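Local coordinates for protein type III effector HopA1 (PDB 4RSX) that is a type III effector of Pseudomonas syringae, probably secreted into host plant cells, represented by its C-terminal alpha/beta part, at residues Gly112-Gly117 and Gln196-Gly201; Thr127-Thr132 and Glu174-Met179; His142-Gly147 and Val159-Gly164. All blocks are in the same frame, centred on the assembly; numbering follows the deposited sequence.

Overall arrangement
Following the chain from the N terminus, strand 111-116 comes first, then helix 123-136, strands 140-146 and 158-162, helix 166-180 and strand 196-199. Contact 3 closes the shortest loop, that of the hairpin between strands 140-146 and 158-162. Contact 2 joins the helices that flank this hairpin and so encloses it, and contact 1, between strands 111-116 and 196-199, encloses both; the loops nest without crossing. Strand 158-162 pairs with strand 111-116, which links contacts 3 and 1 within one antiparallel sheet. The helices of contact 2 pack on that sheet, and Lys177 ties helix 166-180 to the end of strand 196-199.

Contact 1 (Gly112-Gly117 and Gln196-Gly201); sequences GRLTIG and QSLSKG
The carbonyl oxygen of Gly201 accepts a hydrogen bond from the backbone amide of Gly117, with Gly117 N to Gly201 O at 2.7 Å. The bond is moderately bent, 153° at the hydrogen, and the N-H arrives in the carbonyl plane on a lone pair of the oxygen. A second, weaker donor approaches the same oxygen: the CA-H of Ile116, whose CA lies 3.2 Å from Gly201 O. Gly201 also offers its own CA-H to the carbonyl of Gly117, with Gly201 CA 3.6 Å from Gly117 O. Glycine suits this place, since its positive phi of 79° is easy for a residue without a side chain, and its bare CA can come close to Gly117.

Strands 111-116 and 196-199 are not direct neighbours in the antiparallel sheet. Strand 202-207 runs between them, and Leu198 and Ser199 both face Leu202 in a classic beta bulge. The direct backbone meeting is therefore confined to the turn leading into the middle strand, where Gly117 CA and Gly201 CA come within 4.4 Å; Leu114 CA and Leu198 CA remain 9.2 Å apart.

Two leucines reach across that wider gap. Leu114 swings its CG opposite the backbone N (chi1 -176°), which carries the branched end closer to the other strand, and its CD1 meets CD1 of Leu198 at 4.0 Å, the two side chains crossing at a slant. Long, branched and apolar, leucine fits this span. Leu198 also packs on Val166 and Glu170 of helix 166-180, while Ser199 OG and the carbonyl of Lys200 both bind Lys177 NZ of that helix.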
ATOM      1  N   GLY A 112       7.557  -7.647  -0.451  1.00 16.58           N
ATOM      2  CA  GLY A 112       6.241  -7.663   0.166  1.00 17.60           C
ATOM      3  C   GLY A 112       5.793  -6.255   0.552  1.00 16.57           C
ATOM      4  O   GLY A 112       6.629  -5.415   0.916  1.00 14.02           O
ATOM      5  N   ARG A 113       4.486  -5.995   0.458  1.00 16.87           N
ATOM      6  CA  ARG A 113       3.932  -4.688   0.811  1.00 17.15           C
ATOM      7  C   ARG A 113       2.847  -4.897   1.850  1.00 13.55           C
ATOM      8  O   ARG A 113       1.863  -5.599   1.601  1.00 12.23           O
ATOM      9  CB  ARG A 113       3.304  -3.995  -0.403  1.00 18.60           C
ATOM     10  CG  ARG A 113       3.954  -4.298  -1.748  1.00 27.98           C
ATOM     11  CD  ARG A 113       5.233  -3.499  -1.898  1.00 32.64           C
ATOM     12  NE  ARG A 113       5.688  -3.317  -3.286  1.00 35.12           N
ATOM     13  CZ  ARG A 113       5.092  -2.533  -4.187  1.00 41.39           C
ATOM     14  NH1 ARG A 113       3.979  -1.878  -3.876  1.00 43.76           N
ATOM     15  NH2 ARG A 113       5.596  -2.414  -5.411  1.00 43.41           N
ATOM     16  N   LEU A 114       3.022  -4.285   3.012  1.00 11.21           N
ATOM     17  CA  LEU A 114       2.035  -4.374   4.077  1.00 11.14           C
ATOM     18  C   LEU A 114       1.201  -3.105   4.070  1.00 10.09           C
ATOM     19  O   LEU A 114       1.723  -2.019   4.308  1.00 10.98           O
ATOM     20  CB  LEU A 114       2.732  -4.545   5.436  1.00 11.64           C
ATOM     21  CG  LEU A 114       1.827  -4.748   6.655  1.00 17.24           C
ATOM     22  CD1 LEU A 114       0.821  -5.862   6.402  1.00 13.02           C
ATOM     23  CD2 LEU A 114       2.672  -5.059   7.887  1.00 16.22           C
ATOM     24  N   THR A 115      -0.092  -3.224   3.786  1.00 12.05           N
ATOM     25  CA  THR A 115      -0.957  -2.037   3.780  1.00 12.13           C
ATOM     26  C   THR A 115      -1.701  -1.934   5.100  1.00 13.40           C
ATOM     27  O   THR A 115      -2.341  -2.895   5.548  1.00 14.73           O
ATOM     28  CB  THR A 115      -1.949  -2.064   2.605  1.00 12.75           C
ATOM     29  OG1 THR A 115      -1.216  -2.028   1.373  1.00 13.29           O
ATOM     30  CG2 THR A 115      -2.918  -0.869   2.669  1.00 12.91           C
ATOM     31  N   ILE A 116      -1.610  -0.776   5.736  1.00 12.77           N
ATOM     32  CA  ILE A 116      -2.226  -0.602   7.046  1.00 14.69           C
ATOM     33  C   ILE A 116      -3.397   0.390   7.008  1.00 16.75           C
ATOM     34  O   ILE A 116      -3.271   1.495   6.463  1.00 14.09           O
ATOM     35  CB  ILE A 116      -1.192  -0.137   8.080  1.00 15.79           C
ATOM     36  CG1 ILE A 116       0.046  -1.043   8.023  1.00 14.13           C
ATOM     37  CG2 ILE A 116      -1.801  -0.100   9.478  1.00 14.77           C
ATOM     38  CD1 ILE A 116       1.317  -0.291   7.662  1.00 13.51           C
ATOM     39  N   GLY A 117      -4.529  -0.007   7.592  1.00 10.29           N
ATOM     40  CA  GLY A 117      -5.721   0.819   7.586  1.00  6.07           C
ATOM     41  C   GLY A 117      -6.178   1.144   8.993  1.00 10.94           C
ATOM     42  O   GLY A 117      -6.599   0.252   9.728  1.00  9.72           O
ATOM     43  N   GLN A 196      -4.089 -10.057   0.355  1.00 11.97           N
ATOM     44  CA  GLN A 196      -4.372 -11.000   1.431  1.00 12.53           C
ATOM     45  C   GLN A 196      -4.516 -10.306   2.790  1.00 13.50           C
ATOM     46  O   GLN A 196      -3.614  -9.587   3.250  1.00 11.07           O
ATOM     47  CB  GLN A 196      -3.286 -12.095   1.509  1.00  9.94           C
ATOM     48  CG  GLN A 196      -3.554 -13.168   2.566  1.00 12.34           C
ATOM     49  CD  GLN A 196      -2.443 -14.223   2.623  1.00 18.92           C
ATOM     50  OE1 GLN A 196      -1.807 -14.521   1.611  1.00 15.17           O
ATOM     51  NE2 GLN A 196      -2.200 -14.780   3.815  1.00 15.19           N
ATOM     52  N   SER A 197      -5.654 -10.540   3.438  1.00 15.57           N
ATOM     53  CA  SER A 197      -5.928  -9.980   4.754  1.00 15.02           C
ATOM     54  C   SER A 197      -5.188 -10.754   5.843  1.00 15.45           C
ATOM     55  O   SER A 197      -5.379 -11.959   5.982  1.00 16.14           O
ATOM     56  CB  SER A 197      -7.442 -10.017   5.007  1.00 20.17           C
ATOM     57  OG  SER A 197      -7.763  -9.586   6.319  1.00 22.49           O
ATOM     58  N   LEU A 198      -4.355 -10.064   6.622  1.00 13.54           N
ATOM     59  CA  LEU A 198      -3.614 -10.707   7.711  1.00 12.30           C
ATOM     60  C   LEU A 198      -4.331 -10.570   9.059  1.00 19.51           C
ATOM     61  O   LEU A 198      -4.221 -11.444   9.926  1.00 22.84           O
ATOM     62  CB  LEU A 198      -2.203 -10.136   7.821  1.00 10.00           C
ATOM     63  CG  LEU A 198      -1.339 -10.241   6.565  1.00 17.25           C
ATOM     64  CD1 LEU A 198       0.103  -9.794   6.843  1.00 11.50           C
ATOM     65  CD2 LEU A 198      -1.362 -11.665   5.993  1.00 11.85           C
ATOM     66  N   SER A 199      -5.029  -9.449   9.228  1.00 15.76           N
ATOM     67  CA  SER A 199      -5.918  -9.201  10.361  1.00 21.60           C
ATOM     68  C   SER A 199      -6.560  -7.873  10.052  1.00 15.97           C
ATOM     69  O   SER A 199      -6.187  -7.235   9.073  1.00 15.87           O
ATOM     70  CB  SER A 199      -5.175  -9.138  11.700  1.00 18.26           C
ATOM     71  OG  SER A 199      -4.195  -8.122  11.704  1.00 19.98           O
ATOM     72  N   LYS A 200      -7.525  -7.466  10.869  1.00 18.10           N
ATOM     73  CA  LYS A 200      -8.230  -6.202  10.658  1.00 22.76           C
ATOM     74  C   LYS A 200      -7.249  -5.051  10.391  1.00 14.47           C
ATOM     75  O   LYS A 200      -6.331  -4.812  11.181  1.00 11.83           O
ATOM     76  CB  LYS A 200      -9.097  -5.886  11.881  1.00 19.08           C
ATOM     77  CG  LYS A 200     -10.059  -4.706  11.709  1.00 18.37           C
ATOM     78  CD  LYS A 200     -10.713  -4.382  13.059  1.00 26.01           C
ATOM     79  CE  LYS A 200     -12.228  -4.225  12.939  1.00 38.06           C
ATOM     80  NZ  LYS A 200     -12.699  -2.835  12.670  1.00 33.09           N
ATOM     81  N   GLY A 201      -7.427  -4.374   9.259  1.00 13.87           N
ATOM     82  CA  GLY A 201      -6.594  -3.235   8.923  1.00 15.19           C
ATOM     83  C   GLY A 201      -5.213  -3.571   8.374  1.00 14.42           C
ATOM     84  O   GLY A 201      -4.427  -2.658   8.077  1.00 14.25           O
TER

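Contact 2 (Thr127-Thr132 and Glu174-Met179); sequences TRAMAT and EKLKQM
Ala129 meets Leu176 where the two helices come closest, with Ala129 CB 3.6 Å from Leu176 CD1. The methyl of alanine is small enough to let the backbones draw together, to 6.6 Å between Ala129 CA and Leu176 CA. Leu176 holds CG opposite its backbone N (chi1 176°), which brings CD1 up against Ala129; Leu176 CD1 also lies 4.5 Å from CG of Met130. This side is buried: Leu126 and Leu133 of helix 123-136 also touch Leu176, and Met130 continues onto Ala158 and Leu160 of the sheet.

On the partly exposed side only the end of Met179 touches closely. Long and flexible, it bends at chi3 (-86°), and its CE reaches CG2 of Thr132 at 3.7 Å, the two side chains running alongside in opposite senses. Met179 CG stays 4.4 Å from Ala129 CB. Thr132 OG1 is satisfied within its own helix by a 3.1 Å bond to Arg128 O. That oxygen accepts Thr132 N as well, the two donors arriving from opposite faces of the carbonyl plane.

The axes of segments 127-132 and 174-179 come within 9.9 Å, their N-to-C directions 126° apart: an apolar helix-helix crossing within the helical layer on the sheet of this alpha/beta fold.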
ATOM      1  N   THR A 127       1.922   6.601  12.209  1.00 13.80           N
ATOM      2  CA  THR A 127       3.128   7.072  11.530  1.00 15.84           C
ATOM      3  C   THR A 127       4.334   6.966  12.465  1.00 16.63           C
ATOM      4  O   THR A 127       5.418   6.538  12.055  1.00 13.69           O
ATOM      5  CB  THR A 127       2.954   8.509  11.003  1.00 16.40           C
ATOM      6  OG1 THR A 127       1.935   8.507   9.996  1.00 18.28           O
ATOM      7  CG2 THR A 127       4.247   9.021  10.380  1.00 13.00           C
ATOM      8  N   ARG A 128       4.124   7.327  13.727  1.00 14.11           N
ATOM      9  CA  ARG A 128       5.146   7.191  14.757  1.00 16.71           C
ATOM     10  C   ARG A 128       5.584   5.741  14.909  1.00 17.35           C
ATOM     11  O   ARG A 128       6.776   5.450  14.981  1.00 16.35           O
ATOM     12  CB  ARG A 128       4.603   7.686  16.104  1.00 17.50           C
ATOM     13  CG  ARG A 128       4.323   9.185  16.168  1.00 24.64           C
ATOM     14  CD  ARG A 128       4.158   9.646  17.624  1.00 29.51           C
ATOM     15  NE  ARG A 128       3.584  10.987  17.700  1.00 40.47           N
ATOM     16  CZ  ARG A 128       4.280  12.087  17.985  1.00 50.06           C
ATOM     17  NH1 ARG A 128       5.585  12.004  18.238  1.00 39.24           N
ATOM     18  NH2 ARG A 128       3.667  13.270  18.026  1.00 48.58           N
ATOM     19  N   ALA A 129       4.610   4.837  14.992  1.00 10.85           N
ATOM     20  CA  ALA A 129       4.909   3.419  15.111  1.00 13.15           C
ATOM     21  C   ALA A 129       5.661   2.908  13.878  1.00 13.28           C
ATOM     22  O   ALA A 129       6.556   2.072  13.997  1.00 11.86           O
ATOM     23  CB  ALA A 129       3.633   2.622  15.338  1.00 11.11           C
ATOM     24  N   MET A 130       5.295   3.402  12.695  1.00 15.04           N
ATOM     25  CA  MET A 130       5.973   2.984  11.465  1.00 15.41           C
ATOM     26  C   MET A 130       7.434   3.418  11.484  1.00 13.85           C
ATOM     27  O   MET A 130       8.321   2.640  11.133  1.00 14.44           O
ATOM     28  CB  MET A 130       5.259   3.541  10.225  1.00 11.19           C
ATOM     29  CG  MET A 130       3.931   2.848   9.937  1.00 12.94           C
ATOM     30  SD  MET A 130       2.976   3.693   8.656  1.00 13.12           S
ATOM     31  CE  MET A 130       4.015   3.331   7.236  1.00  9.15           C
ATOM     32  N   ALA A 131       7.684   4.656  11.907  1.00 12.20           N
ATOM     33  CA  ALA A 131       9.053   5.165  11.997  1.00 14.64           C
ATOM     34  C   ALA A 131       9.907   4.340  12.975  1.00 16.31           C
ATOM     35  O   ALA A 131      11.061   3.990  12.680  1.00 17.96           O
ATOM     36  CB  ALA A 131       9.052   6.637  12.390  1.00 13.08           C
ATOM     37  N   THR A 132       9.342   4.026  14.134  1.00 13.10           N
ATOM     38  CA  THR A 132      10.059   3.214  15.110  1.00 16.17           C
ATOM     39  C   THR A 132      10.389   1.843  14.497  1.00 16.66           C
ATOM     40  O   THR A 132      11.534   1.380  14.547  1.00 15.62           O
ATOM     41  CB  THR A 132       9.234   3.035  16.391  1.00 16.07           C
ATOM     42  OG1 THR A 132       8.897   4.324  16.913  1.00 21.87           O
ATOM     43  CG2 THR A 132      10.012   2.245  17.446  1.00 16.47           C
ATOM     44  N   GLU A 174       1.924  -7.928  13.423  1.00 25.68           N
ATOM     45  CA  GLU A 174       1.535  -8.165  14.812  1.00 31.73           C
ATOM     46  C   GLU A 174       2.376  -7.272  15.732  1.00 32.20           C
ATOM     47  O   GLU A 174       1.867  -6.705  16.701  1.00 33.32           O
ATOM     48  CB  GLU A 174       1.596  -9.668  15.182  1.00 28.67           C
ATOM     49  CG  GLU A 174       3.002 -10.252  15.354  1.00 41.52           C
ATOM     50  CD  GLU A 174       3.073 -11.797  15.238  1.00 53.17           C
ATOM     51  OE1 GLU A 174       2.237 -12.402  14.515  1.00 47.34           O
ATOM     52  OE2 GLU A 174       3.990 -12.398  15.862  1.00 43.88           O
ATOM     53  N   LYS A 175       3.648  -7.106  15.384  1.00 21.23           N
ATOM     54  CA  LYS A 175       4.531  -6.206  16.108  1.00 25.40           C
ATOM     55  C   LYS A 175       4.021  -4.758  16.062  1.00 27.90           C
ATOM     56  O   LYS A 175       3.943  -4.081  17.092  1.00 25.84           O
ATOM     57  CB  LYS A 175       5.955  -6.306  15.541  1.00 23.26           C
ATOM     58  CG  LYS A 175       6.966  -5.336  16.154  1.00 29.42           C
ATOM     59  CD  LYS A 175       7.336  -5.725  17.573  1.00 38.64           C
ATOM     60  CE  LYS A 175       7.294  -4.510  18.484  1.00 36.70           C
ATOM     61  NZ  LYS A 175       6.796  -4.872  19.848  1.00 45.24           N
ATOM     62  N   LEU A 176       3.667  -4.292  14.868  1.00 29.67           N
ATOM     63  CA  LEU A 176       3.141  -2.939  14.702  1.00 29.64           C
ATOM     64  C   LEU A 176       1.909  -2.720  15.586  1.00 31.22           C
ATOM     65  O   LEU A 176       1.813  -1.712  16.289  1.00 33.48           O
ATOM     66  CB  LEU A 176       2.828  -2.667  13.221  1.00 28.51           C
ATOM     67  CG  LEU A 176       2.188  -1.356  12.762  1.00 29.71           C
ATOM     68  CD1 LEU A 176       3.046  -0.148  13.125  1.00 28.90           C
ATOM     69  CD2 LEU A 176       1.980  -1.397  11.259  1.00 24.63           C
ATOM     70  N   LYS A 177       0.988  -3.679  15.581  1.00 26.33           N
ATOM     71  CA  LYS A 177      -0.229  -3.556  16.370  1.00 24.80           C
ATOM     72  C   LYS A 177       0.044  -3.500  17.871  1.00 30.17           C
ATOM     73  O   LYS A 177      -0.523  -2.658  18.568  1.00 37.32           O
ATOM     74  CB  LYS A 177      -1.218  -4.688  16.044  1.00 23.87           C
ATOM     75  CG  LYS A 177      -2.094  -4.416  14.819  1.00 21.10           C
ATOM     76  CD  LYS A 177      -3.225  -5.442  14.661  1.00 17.50           C
ATOM     77  CE  LYS A 177      -4.215  -4.959  13.615  1.00 18.34           C
ATOM     78  NZ  LYS A 177      -5.214  -5.984  13.163  1.00 16.53           N
ATOM     79  N   GLN A 178       0.907  -4.384  18.372  1.00 31.94           N
ATOM     80  CA  GLN A 178       1.157  -4.434  19.815  1.00 33.82           C
ATOM     81  C   GLN A 178       1.963  -3.237  20.345  1.00 35.90           C
ATOM     82  O   GLN A 178       1.828  -2.869  21.511  1.00 39.53           O
ATOM     83  CB  GLN A 178       1.775  -5.776  20.242  1.00 36.31           C
ATOM     84  CG  GLN A 178       3.035  -6.180  19.492  1.00 47.08           C
ATOM     85  CD  GLN A 178       3.644  -7.479  20.016  1.00 57.29           C
ATOM     86  OE1 GLN A 178       4.046  -7.557  21.181  1.00 69.65           O
ATOM     87  NE2 GLN A 178       3.718  -8.502  19.155  1.00 48.39           N
ATOM     88  N   MET A 179       2.757  -2.612  19.477  1.00 33.47           N
ATOM     89  CA  MET A 179       3.618  -1.493  19.865  1.00 28.24           C
ATOM     90  C   MET A 179       3.008  -0.102  19.604  1.00 32.64           C
ATOM     91  O   MET A 179       3.471   0.889  20.174  1.00 28.04           O
ATOM     92  CB  MET A 179       4.938  -1.572  19.100  1.00 30.40           C
ATOM     93  CG  MET A 179       4.946  -0.665  17.872  1.00 29.43           C
ATOM     94  SD  MET A 179       6.033  -1.200  16.550  1.00 43.67           S
ATOM     95  CE  MET A 179       7.601  -0.476  17.042  1.00 32.06           C
TER

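Contact 3 (His142-Gly147 and Val159-Gly164); sequences HGKVIG and VLYING
The rings of His142 and Tyr161 form an offset stack, their planes only 4° apart and their centroids separated by 4.2 Å. His142 NE2 lies over one face of the tyrosine ring, 3.3 Å from Tyr161 CD2; on the opposite face sits CG1 of Val159, and at the edge, in plane, His142 O. A chi1 of 62° turns the imidazole over the Tyr161 face opposite Val159 CG1.

Both residues belong to a beta hairpin in which strands 140-146 and 158-162 run antiparallel. In this hydrogen-bonded pair Tyr161 N donates to His142 O at 2.9 Å, nearly straight (169°). Lys144 and Val159 bond both ways, Lys144 N to Val159 O at 2.8 Å and Val159 N to Lys144 O at 3.0 Å. Between them Gly143 and Leu160 form a non-hydrogen-bonded pair, with the 4.3 Å spacing of Gly143 CA and Leu160 CA usual for that type; their backbone bonds go to Ile99 and Leu114 on the neighbouring strands. Lacking a side chain, Gly143 lets Leu160 CD2 settle 4.1 Å from its CA.

Lysine suits position 144 by its length: the chain runs alongside Val159 and past the phenol, Lys144 CE 3.2 Å from Tyr161 OH, before its charged end reaches Asp156 in a salt bridge, with Phe96 as a cation-pi partner.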
ATOM      1  N   HIS A 142      11.516   0.941   3.452  1.00 11.76           N
ATOM      2  CA  HIS A 142      10.875   2.242   3.694  1.00 11.03           C
ATOM      3  C   HIS A 142       9.383   2.113   3.901  1.00 11.86           C
ATOM      4  O   HIS A 142       8.802   1.037   3.705  1.00 11.46           O
ATOM      5  CB  HIS A 142      11.094   3.206   2.530  1.00 11.35           C
ATOM      6  CG  HIS A 142      10.501   2.742   1.236  1.00 15.40           C
ATOM      7  ND1 HIS A 142      10.877   1.563   0.620  1.00 14.97           N
ATOM      8  CD2 HIS A 142       9.580   3.315   0.416  1.00 15.87           C
ATOM      9  CE1 HIS A 142      10.212   1.428  -0.514  1.00 18.25           C
ATOM     10  NE2 HIS A 142       9.415   2.473  -0.661  1.00 17.40           N
ATOM     11  N   GLY A 143       8.759   3.222   4.291  1.00  8.83           N
ATOM     12  CA  GLY A 143       7.321   3.259   4.418  1.00 11.64           C
ATOM     13  C   GLY A 143       6.795   4.459   3.673  1.00 11.48           C
ATOM     14  O   GLY A 143       7.569   5.344   3.306  1.00 11.98           O
ATOM     15  N   LYS A 144       5.489   4.499   3.425  1.00 13.80           N
ATOM     16  CA  LYS A 144       4.912   5.751   2.947  1.00 13.69           C
ATOM     17  C   LYS A 144       3.563   6.014   3.595  1.00 14.87           C
ATOM     18  O   LYS A 144       2.804   5.083   3.900  1.00 13.25           O
ATOM     19  CB  LYS A 144       4.824   5.804   1.405  1.00 15.11           C
ATOM     20  CG  LYS A 144       3.539   5.242   0.829  1.00 15.09           C
ATOM     21  CD  LYS A 144       3.458   5.297  -0.715  1.00 17.61           C
ATOM     22  CE  LYS A 144       2.235   4.450  -1.181  1.00 17.38           C
ATOM     23  NZ  LYS A 144       2.045   4.358  -2.682  1.00 24.02           N
ATOM     24  N   VAL A 145       3.280   7.290   3.826  1.00 15.19           N
ATOM     25  CA  VAL A 145       1.970   7.695   4.318  1.00 17.17           C
ATOM     26  C   VAL A 145       1.435   8.825   3.446  1.00 17.74           C
ATOM     27  O   VAL A 145       2.192   9.716   3.035  1.00 16.52           O
ATOM     28  CB  VAL A 145       2.022   8.109   5.816  1.00 16.77           C
ATOM     29  CG1 VAL A 145       2.328   6.891   6.688  1.00 18.19           C
ATOM     30  CG2 VAL A 145       3.084   9.182   6.044  1.00 13.74           C
ATOM     31  N   ILE A 146       0.143   8.758   3.134  1.00 15.47           N
ATOM     32  CA  ILE A 146      -0.536   9.802   2.373  1.00 17.32           C
ATOM     33  C   ILE A 146      -0.726  11.034   3.272  1.00 19.73           C
ATOM     34  O   ILE A 146      -0.821  10.903   4.501  1.00 14.42           O
ATOM     35  CB  ILE A 146      -1.911   9.294   1.886  1.00 20.33           C
ATOM     36  CG1 ILE A 146      -2.552  10.238   0.871  1.00 23.30           C
ATOM     37  CG2 ILE A 146      -2.862   9.145   3.046  1.00 16.52           C
ATOM     38  CD1 ILE A 146      -1.747  10.460  -0.367  1.00 21.36           C
ATOM     39  N   GLY A 147      -0.755  12.222   2.667  1.00 15.16           N
ATOM     40  CA  GLY A 147      -1.047  13.442   3.402  1.00 15.94           C
ATOM     41  C   GLY A 147      -2.336  13.353   4.215  1.00 15.26           C
ATOM     42  O   GLY A 147      -3.289  12.675   3.806  1.00 15.25           O
ATOM     43  N   VAL A 159       1.712   2.310   3.890  1.00  7.99           N
ATOM     44  CA  VAL A 159       2.310   1.084   3.369  1.00  8.62           C
ATOM     45  C   VAL A 159       3.763   0.914   3.864  1.00  9.09           C
ATOM     46  O   VAL A 159       4.546   1.881   3.882  1.00 10.28           O
ATOM     47  CB  VAL A 159       2.295   1.033   1.797  1.00 10.74           C
ATOM     48  CG1 VAL A 159       2.761  -0.341   1.303  1.00  8.26           C
ATOM     49  CG2 VAL A 159       0.902   1.353   1.206  1.00  5.28           C
ATOM     50  N   LEU A 160       4.111  -0.306   4.277  1.00 10.69           N
ATOM     51  CA  LEU A 160       5.503  -0.661   4.566  1.00 12.41           C
ATOM     52  C   LEU A 160       6.040  -1.559   3.445  1.00 14.06           C
ATOM     53  O   LEU A 160       5.364  -2.514   3.027  1.00 12.65           O
ATOM     54  CB  LEU A 160       5.611  -1.377   5.914  1.00 10.11           C
ATOM     55  CG  LEU A 160       5.314  -0.528   7.155  1.00 10.82           C
ATOM     56  CD1 LEU A 160       5.290  -1.392   8.406  1.00 11.48           C
ATOM     57  CD2 LEU A 160       6.351   0.555   7.300  1.00 10.87           C
ATOM     58  N   TYR A 161       7.238  -1.251   2.946  1.00 11.93           N
ATOM     59  CA  TYR A 161       7.847  -2.031   1.865  1.00 12.10           C
ATOM     60  C   TYR A 161       8.921  -2.918   2.455  1.00 14.21           C
ATOM     61  O   TYR A 161       9.864  -2.431   3.093  1.00 12.45           O
ATOM     62  CB  TYR A 161       8.418  -1.116   0.779  1.00 10.76           C
ATOM     63  CG  TYR A 161       7.353  -0.258   0.162  1.00 13.08           C
ATOM     64  CD1 TYR A 161       6.733  -0.630  -1.016  1.00 15.13           C
ATOM     65  CD2 TYR A 161       6.925   0.910   0.792  1.00 14.22           C
ATOM     66  CE1 TYR A 161       5.725   0.149  -1.573  1.00 16.21           C
ATOM     67  CE2 TYR A 161       5.933   1.689   0.249  1.00 13.62           C
ATOM     68  CZ  TYR A 161       5.335   1.304  -0.936  1.00 15.73           C
ATOM     69  OH  TYR A 161       4.340   2.080  -1.481  1.00 17.95           O
ATOM     70  N   ILE A 162       8.762  -4.223   2.236  1.00 12.49           N
ATOM     71  CA  ILE A 162       9.473  -5.243   3.001  1.00 11.61           C
ATOM     72  C   ILE A 162      10.268  -6.216   2.127  1.00 14.89           C
ATOM     73  O   ILE A 162       9.726  -6.799   1.178  1.00 14.15           O
ATOM     74  CB  ILE A 162       8.474  -6.072   3.827  1.00 13.48           C
ATOM     75  CG1 ILE A 162       7.679  -5.160   4.770  1.00 12.62           C
ATOM     76  CG2 ILE A 162       9.191  -7.162   4.616  1.00 15.37           C
ATOM     77  CD1 ILE A 162       6.493  -5.850   5.441  1.00 12.63           C
ATOM     78  N   ASN A 163      11.547  -6.399   2.443  1.00 10.56           N
ATOM     79  CA  ASN A 163      12.313  -7.472   1.818  1.00 12.82           C
ATOM     80  C   ASN A 163      12.007  -8.748   2.592  1.00 14.01           C
ATOM     81  O   ASN A 163      12.550  -8.958   3.671  1.00 14.64           O
ATOM     82  CB  ASN A 163      13.813  -7.172   1.873  1.00 11.65           C
ATOM     83  CG  ASN A 163      14.205  -6.007   0.994  1.00 14.06           C
ATOM     84  OD1 ASN A 163      13.543  -5.720  -0.014  1.00 12.35           O
ATOM     85  ND2 ASN A 163      15.297  -5.330   1.358  1.00 12.48           N
ATOM     86  N   GLY A 164      11.110  -9.581   2.080  1.00 16.98           N
ATOM     87  CA  GLY A 164      10.684 -10.740   2.843  1.00 15.81           C
ATOM     88  C   GLY A 164       9.346 -11.257   2.366  1.00 19.52           C
ATOM     89  O   GLY A 164       8.727 -10.647   1.486  1.00 16.35           O
TER